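Local coordinates for putative capsular polysaccharide biosynthesis protein (Streptococcus pneumoniae serotype 4, PDB 6EWJ) that probably acts as a pyridoxal phosphate-dependent sugar aminotransferase in the teichoic acid biosynthesis of the pneumococcus, at residues A[63-68]-A[94-99]; A[73-78]-A[172-177]. All blocks are in the same frame, centred on the assembly; numbering follows the deposited sequence.

Interaction 1. Residues A[63-68]-A[94-99]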
ATOM      1  N   SER A  63       1.552   5.779  -2.492  1.00 16.14           N
ATOM      2  CA  SER A  63       1.678   5.927  -3.939  1.00 16.07           C
ATOM      3  C   SER A  63       0.616   6.884  -4.429  1.00 16.19           C
ATOM      4  O   SER A  63      -0.395   7.138  -3.709  1.00 18.05           O
ATOM      5  CB  SER A  63       1.544   4.581  -4.719  1.00 15.68           C
ATOM      6  OG  SER A  63       0.206   4.129  -4.763  1.00 15.66           O
ATOM      7  N   ALA A  64       0.849   7.463  -5.602  1.00 16.45           N
ATOM      8  CA  ALA A  64      -0.186   8.201  -6.276  1.00 16.47           C
ATOM      9  C   ALA A  64      -1.349   7.304  -6.652  1.00 17.03           C
ATOM     10  O   ALA A  64      -2.493   7.786  -6.749  1.00 18.39           O
ATOM     11  CB  ALA A  64       0.368   8.887  -7.531  1.00 16.67           C
ATOM     12  N   THR A  65      -1.056   6.050  -7.018  1.00 16.24           N
ATOM     13  CA  THR A  65      -2.082   5.130  -7.404  1.00 16.55           C
ATOM     14  C   THR A  65      -3.052   4.917  -6.242  1.00 16.43           C
ATOM     15  O   THR A  65      -4.275   4.937  -6.466  1.00 16.56           O
ATOM     16  CB  THR A  65      -1.496   3.760  -7.833  1.00 16.98           C
ATOM     17  OG1 THR A  65      -0.611   3.939  -8.927  1.00 17.58           O
ATOM     18  CG2 THR A  65      -2.562   2.829  -8.293  1.00 17.71           C
ATOM     19  N   ALA A  66      -2.503   4.717  -5.017  1.00 15.64           N
ATOM     20  CA  ALA A  66      -3.320   4.701  -3.807  1.00 15.71           C
ATOM     21  C   ALA A  66      -4.186   5.947  -3.650  1.00 15.94           C
ATOM     22  O   ALA A  66      -5.375   5.844  -3.290  1.00 16.06           O
ATOM     23  CB  ALA A  66      -2.473   4.480  -2.574  1.00 15.60           C
ATOM     24  N   ALA A  67      -3.589   7.142  -3.862  1.00 16.17           N
ATOM     25  CA  ALA A  67      -4.309   8.385  -3.699  1.00 16.70           C
ATOM     26  C   ALA A  67      -5.457   8.507  -4.664  1.00 17.24           C
ATOM     27  O   ALA A  67      -6.580   8.851  -4.285  1.00 16.63           O
ATOM     28  CB  ALA A  67      -3.363   9.582  -3.852  1.00 17.37           C
ATOM     29  N   LEU A  68      -5.185   8.233  -5.950  1.00 17.79           N
ATOM     30  CA  LEU A  68      -6.233   8.317  -6.971  1.00 18.10           C
ATOM     31  C   LEU A  68      -7.352   7.298  -6.694  1.00 17.90           C
ATOM     32  O   LEU A  68      -8.548   7.629  -6.703  1.00 17.51           O
ATOM     33  CB  LEU A  68      -5.644   8.110  -8.363  1.00 18.57           C
ATOM     34  CG  LEU A  68      -6.414   8.571  -9.598  1.00 19.91           C
ATOM     35  CD1 LEU A  68      -6.881  10.027  -9.531  1.00 20.43           C
ATOM     36  CD2 LEU A  68      -5.558   8.325 -10.853  1.00 20.14           C
ATOM     37  N   CYS A  94      -5.903   4.793 -15.162  1.00 22.65           N
ATOM     38  CA  CYS A  94      -7.050   4.027 -15.589  1.00 21.64           C
ATOM     39  C   CYS A  94      -7.342   2.791 -14.763  1.00 20.80           C
ATOM     40  O   CYS A  94      -8.517   2.444 -14.539  1.00 20.70           O
ATOM     41  CB  CYS A  94      -6.849   3.641 -17.050  1.00 22.48           C
ATOM     42  SG  CYS A  94      -8.381   3.059 -17.853  1.00 24.62           S
ATOM     43  N   SER A  95      -6.287   2.096 -14.350  1.00 19.20           N
ATOM     44  CA  SER A  95      -6.431   0.859 -13.599  1.00 19.05           C
ATOM     45  C   SER A  95      -7.255   1.031 -12.331  1.00 18.52           C
ATOM     46  O   SER A  95      -8.035   0.155 -11.977  1.00 19.47           O
ATOM     47  CB  SER A  95      -5.068   0.306 -13.200  1.00 18.72           C
ATOM     48  OG  SER A  95      -4.373   1.199 -12.375  1.00 17.65           O
ATOM     49  N   VAL A  96      -7.136   2.175 -11.694  1.00 17.12           N
ATOM     50  CA  VAL A  96      -7.915   2.425 -10.467  1.00 17.11           C
ATOM     51  C   VAL A  96      -9.422   2.458 -10.704  1.00 17.69           C
ATOM     52  O   VAL A  96     -10.193   2.183  -9.799  1.00 18.14           O
ATOM     53  CB  VAL A  96      -7.451   3.726  -9.737  1.00 16.44           C
ATOM     54  CG1 VAL A  96      -5.962   3.657  -9.340  1.00 15.87           C
ATOM     55  CG2 VAL A  96      -7.731   4.953 -10.538  1.00 16.57           C
ATOM     56  N   ILE A  97      -9.830   2.829 -11.923  1.00 18.04           N
ATOM     57  CA  ILE A  97     -11.232   2.840 -12.308  1.00 18.78           C
ATOM     58  C   ILE A  97     -11.744   1.424 -12.251  1.00 19.73           C
ATOM     59  O   ILE A  97     -12.826   1.145 -11.680  1.00 20.50           O
ATOM     60  CB  ILE A  97     -11.433   3.403 -13.713  1.00 19.06           C
ATOM     61  CG1 ILE A  97     -10.883   4.849 -13.795  1.00 18.76           C
ATOM     62  CG2 ILE A  97     -12.909   3.362 -14.084  1.00 19.80           C
ATOM     63  CD1 ILE A  97     -10.690   5.360 -15.194  1.00 19.26           C
ATOM     64  N   THR A  98     -10.946   0.497 -12.776  1.00 19.97           N
ATOM     65  CA  THR A  98     -11.365  -0.910 -12.780  1.00 20.88           C
ATOM     66  C   THR A  98     -11.321  -1.452 -11.352  1.00 20.99           C
ATOM     67  O   THR A  98     -12.149  -2.306 -10.989  1.00 22.02           O
ATOM     68  CB  THR A  98     -10.543  -1.786 -13.738  1.00 21.09           C
ATOM     69  OG1 THR A  98      -9.198  -1.888 -13.277  1.00 20.95           O
ATOM     70  CG2 THR A  98     -10.543  -1.193 -15.156  1.00 21.40           C
ATOM     71  N   HIS A  99     -10.395  -0.963 -10.531  1.00 20.35           N
ATOM     72  CA  HIS A  99     -10.317  -1.408  -9.144  1.00 20.01           C
ATOM     73  C   HIS A  99     -11.578  -1.186  -8.350  1.00 21.08           C
ATOM     74  O   HIS A  99     -11.982  -2.064  -7.564  1.00 21.28           O
ATOM     75  CB  HIS A  99      -9.171  -0.770  -8.392  1.00 18.89           C
ATOM     76  CG  HIS A  99      -7.824  -1.169  -8.896  1.00 18.53           C
ATOM     77  ND1 HIS A  99      -6.660  -0.658  -8.368  1.00 17.65           N
ATOM     78  CD2 HIS A  99      -7.451  -2.031  -9.878  1.00 18.37           C
ATOM     79  CE1 HIS A  99      -5.626  -1.164  -9.008  1.00 17.48           C
ATOM     80  NE2 HIS A  99      -6.083  -1.972  -9.964  1.00 17.90           N
TER
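Val96 meets helix 64-74 with both its methyls, one for each of two residues a helical turn apart. CG1 of Val96 lies 3.7 Å from CG2 of Thr65, and Val96 CG2 comes within 4.0 Å of Leu68 CG and as near to Leu68 CD2, these two side chains set nearly perpendicular. Chi1 of Thr65 (-59°, measured to OG1) puts the hydroxyl beside the backbone N and leaves CG2 anti to it, where it meets the valine. Val96 CG1 also lies against a polar group, 3.6 Å from the carbonyl O of Thr65.

No hydrogen bond joins residues 63-68 to 94-99. Ser63 is the N-cap of helix 64-74, its OG accepting from Ala66 N at 2.8 Å in a nearly straight bond (173°). Ser95 O takes both His99 N and Thr98 OG1, the latter at 2.7 Å. His99 links three partners: ND1 bonds to Glu69 OE1 of helix 64-74, NE2 to Pro260 O of the second subunit, and the ring stacks on Tyr262 of that subunit.

A capped helix start bearing Ala64 and Thr65, which bind pyridoxal phosphate in another structure of this protein, is consistent with the phosphate-binding helix start of fold type I aminotransferases.

Interaction 2. Residues A[73-78]-A[172-177]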
ATOM      1  N   ARG A  73     -12.782   6.074  -4.214  1.00 19.91           N
ATOM      2  CA  ARG A  73     -13.550   5.395  -3.169  1.00 20.67           C
ATOM      3  C   ARG A  73     -14.270   6.376  -2.225  1.00 21.24           C
ATOM      4  O   ARG A  73     -15.379   6.099  -1.774  1.00 21.54           O
ATOM      5  CB  ARG A  73     -12.696   4.400  -2.387  1.00 20.65           C
ATOM      6  CG  ARG A  73     -12.206   3.255  -3.243  1.00 20.42           C
ATOM      7  CD  ARG A  73     -11.407   2.244  -2.452  1.00 20.39           C
ATOM      8  NE  ARG A  73     -10.998   1.147  -3.318  1.00 20.56           N
ATOM      9  CZ  ARG A  73     -11.753   0.142  -3.736  1.00 21.48           C
ATOM     10  NH1 ARG A  73     -13.017  -0.021  -3.352  1.00 22.35           N
ATOM     11  NH2 ARG A  73     -11.215  -0.762  -4.554  1.00 21.90           N
ATOM     12  N   VAL A  74     -13.682   7.546  -1.989  1.00 21.34           N
ATOM     13  CA  VAL A  74     -14.336   8.585  -1.146  1.00 22.05           C
ATOM     14  C   VAL A  74     -15.587   9.106  -1.901  1.00 23.61           C
ATOM     15  O   VAL A  74     -16.686   9.213  -1.337  1.00 23.88           O
ATOM     16  CB  VAL A  74     -13.366   9.714  -0.804  1.00 21.76           C
ATOM     17  CG1 VAL A  74     -14.102  10.959  -0.322  1.00 22.45           C
ATOM     18  CG2 VAL A  74     -12.330   9.227   0.218  1.00 21.16           C
ATOM     19  N   LEU A  75     -15.424   9.327  -3.203  1.00 23.77           N
ATOM     20  CA  LEU A  75     -16.569   9.665  -4.063  1.00 25.24           C
ATOM     21  C   LEU A  75     -17.622   8.544  -4.259  1.00 26.35           C
ATOM     22  O   LEU A  75     -18.690   8.800  -4.826  1.00 27.18           O
ATOM     23  CB  LEU A  75     -16.051  10.141  -5.421  1.00 24.39           C
ATOM     24  CG  LEU A  75     -15.250  11.438  -5.396  1.00 23.91           C
ATOM     25  CD1 LEU A  75     -14.672  11.698  -6.760  1.00 23.35           C
ATOM     26  CD2 LEU A  75     -16.100  12.619  -4.913  1.00 25.00           C
ATOM     27  N   GLU A  76     -17.321   7.336  -3.778  1.00 26.52           N
ATOM     28  CA  GLU A  76     -18.122   6.107  -3.977  1.00 28.02           C
ATOM     29  C   GLU A  76     -18.448   5.811  -5.459  1.00 27.67           C
ATOM     30  O   GLU A  76     -19.520   5.348  -5.792  1.00 29.05           O
ATOM     31  CB  GLU A  76     -19.361   6.115  -3.092  1.00 29.56           C
ATOM     32  CG  GLU A  76     -19.013   6.152  -1.607  1.00 30.38           C
ATOM     33  CD  GLU A  76     -20.234   6.296  -0.742  1.00 32.17           C
ATOM     34  OE1 GLU A  76     -20.819   7.345  -0.803  1.00 33.38           O
ATOM     35  OE2 GLU A  76     -20.647   5.394   0.013  1.00 35.16           O
ATOM     36  N   VAL A  77     -17.498   6.088  -6.328  1.00 27.38           N
ATOM     37  CA  VAL A  77     -17.581   5.709  -7.741  1.00 27.76           C
ATOM     38  C   VAL A  77     -17.436   4.181  -7.764  1.00 28.23           C
ATOM     39  O   VAL A  77     -16.498   3.635  -7.162  1.00 27.27           O
ATOM     40  CB  VAL A  77     -16.465   6.404  -8.575  1.00 27.29           C
ATOM     41  CG1 VAL A  77     -16.381   5.888 -10.009  1.00 27.52           C
ATOM     42  CG2 VAL A  77     -16.694   7.900  -8.598  1.00 27.49           C
ATOM     43  N   GLY A  78     -18.364   3.493  -8.420  1.00 29.12           N
ATOM     44  CA  GLY A  78     -18.314   2.042  -8.493  1.00 29.72           C
ATOM     45  C   GLY A  78     -19.021   1.448  -9.706  1.00 30.42           C
ATOM     46  O   GLY A  78     -19.103   2.106 -10.760  1.00 30.97           O
ATOM     47  N   VAL A 172     -17.154  15.320 -11.156  1.00 25.73           N
ATOM     48  CA  VAL A 172     -16.038  15.757 -10.331  1.00 24.99           C
ATOM     49  C   VAL A 172     -14.776  15.632 -11.178  1.00 23.74           C
ATOM     50  O   VAL A 172     -14.574  14.589 -11.875  1.00 22.94           O
ATOM     51  CB  VAL A 172     -15.967  14.948  -9.007  1.00 24.62           C
ATOM     52  CG1 VAL A 172     -14.690  15.275  -8.231  1.00 24.12           C
ATOM     53  CG2 VAL A 172     -17.193  15.216  -8.135  1.00 25.54           C
ATOM     54  N   ILE A 173     -13.908  16.655 -11.120  1.00 22.83           N
ATOM     55  CA  ILE A 173     -12.690  16.644 -11.896  1.00 22.09           C
ATOM     56  C   ILE A 173     -11.528  16.364 -11.009  1.00 21.16           C
ATOM     57  O   ILE A 173     -11.263  17.140 -10.116  1.00 21.29           O
ATOM     58  CB  ILE A 173     -12.460  17.950 -12.679  1.00 22.57           C
ATOM     59  CG1 ILE A 173     -13.661  18.224 -13.586  1.00 23.37           C
ATOM     60  CG2 ILE A 173     -11.193  17.818 -13.512  1.00 21.86           C
ATOM     61  CD1 ILE A 173     -13.571  19.517 -14.364  1.00 24.24           C
ATOM     62  N   VAL A 174     -10.839  15.249 -11.282  1.00 20.44           N
ATOM     63  CA  VAL A 174      -9.751  14.762 -10.452  1.00 19.61           C
ATOM     64  C   VAL A 174      -8.481  14.809 -11.269  1.00 19.73           C
ATOM     65  O   VAL A 174      -8.304  14.022 -12.215  1.00 20.09           O
ATOM     66  CB  VAL A 174      -9.993  13.326  -9.999  1.00 19.04           C
ATOM     67  CG1 VAL A 174      -8.791  12.788  -9.233  1.00 18.22           C
ATOM     68  CG2 VAL A 174     -11.282  13.258  -9.186  1.00 19.54           C
ATOM     69  N   SER A 175      -7.556  15.664 -10.869  1.00 19.56           N
ATOM     70  CA  SER A 175      -6.268  15.774 -11.542  1.00 19.26           C
ATOM     71  C   SER A 175      -5.309  14.631 -11.223  1.00 18.80           C
ATOM     72  O   SER A 175      -4.953  14.431 -10.031  1.00 18.27           O
ATOM     73  CB  SER A 175      -5.563  17.087 -11.151  1.00 19.34           C
ATOM     74  OG  SER A 175      -4.231  17.089 -11.700  1.00 19.60           O
ATOM     75  N   ASP A 176      -4.842  13.922 -12.258  1.00 18.53           N
ATOM     76  CA  ASP A 176      -3.641  13.129 -12.114  1.00 18.65           C
ATOM     77  C   ASP A 176      -2.413  13.992 -12.276  1.00 18.21           C
ATOM     78  O   ASP A 176      -1.943  14.232 -13.392  1.00 18.34           O
ATOM     79  CB  ASP A 176      -3.612  11.941 -13.075  1.00 18.85           C
ATOM     80  CG  ASP A 176      -2.362  11.099 -12.918  1.00 18.96           C
ATOM     81  OD1 ASP A 176      -1.451  11.453 -12.131  1.00 18.60           O
ATOM     82  OD2 ASP A 176      -2.256  10.049 -13.607  1.00 19.69           O
ATOM     83  N   SER A 177      -1.923  14.499 -11.134  1.00 18.35           N
ATOM     84  CA  SER A 177      -0.706  15.337 -11.052  1.00 18.16           C
ATOM     85  C   SER A 177       0.550  14.577 -10.612  1.00 17.37           C
ATOM     86  O   SER A 177       1.436  15.113  -9.946  1.00 17.58           O
ATOM     87  CB  SER A 177      -0.953  16.519 -10.131  1.00 19.10           C
ATOM     88  OG  SER A 177      -1.760  17.471 -10.789  1.00 20.23           O
TER
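Leu75 and Val172 meet end on through their methyl groups, with one methyl of the leucine doing most of the work. Leu75 CD1 stands 3.9 Å from Val172 CG1 and 4.2 Å from Val172 CB. The same methyl has a looser neighbour in Val174, whose CG2 lies 4.5 Å away. All three residues are buried, and the contact is wholly apolar. CG1 of Val172 lies opposite its own backbone N (chi1 172°), and from there it meets the leucine.

The next shell is the backbone turn that carries the leucine. Helix 64-74 closes in a Schellman motif: Glu76 takes a positive phi of 53°, and a weak bond of 3.1 Å from Glu76 N to Arg73 O belongs to this last turn. Leu75 O, at the turn, accepts from Gln165 NE2 and Ser162 OG. The valines are held through their backbones, Val172 bonding to Lys130 and Ile132, and Val174 to Ile132.

Farther out, strand 172-177 is the middle one of the seven-stranded sheet, between parallel neighbours 129-132 and 196-200. Val172 and Val174 point to the face covered by helix 64-74, whereas Ile173 packs on the other face against Tyr144, Leu147 and Val151 of helix 144-153. Val74 continues the layer outward onto helix 225-236, through Met228, Phe232 and Leu235.

Helix 64-74 carries both contacts, its start in interaction 1 and the turn where it closes in interaction 2, and their centres lie 9 Å apart. Leu68 joins them: besides its contact with Val96, its CD1 packs 3.4 Å from CG1 of Val174. A second touch brings Arg73 NH2 to 3.4 Å from His99 O. Along the chain the four segments alternate, so the contacts cross in sequence. Interaction 1 is nearer the cofactor site, empty here: the side chain of Thr65 is about 7 Å from that of Ser200 and about 9 Å from that of Lys205, the predicted attachment lysine. Interaction 2 lies farther off, the side chain of Val174 about 10 Å from that of Ala64.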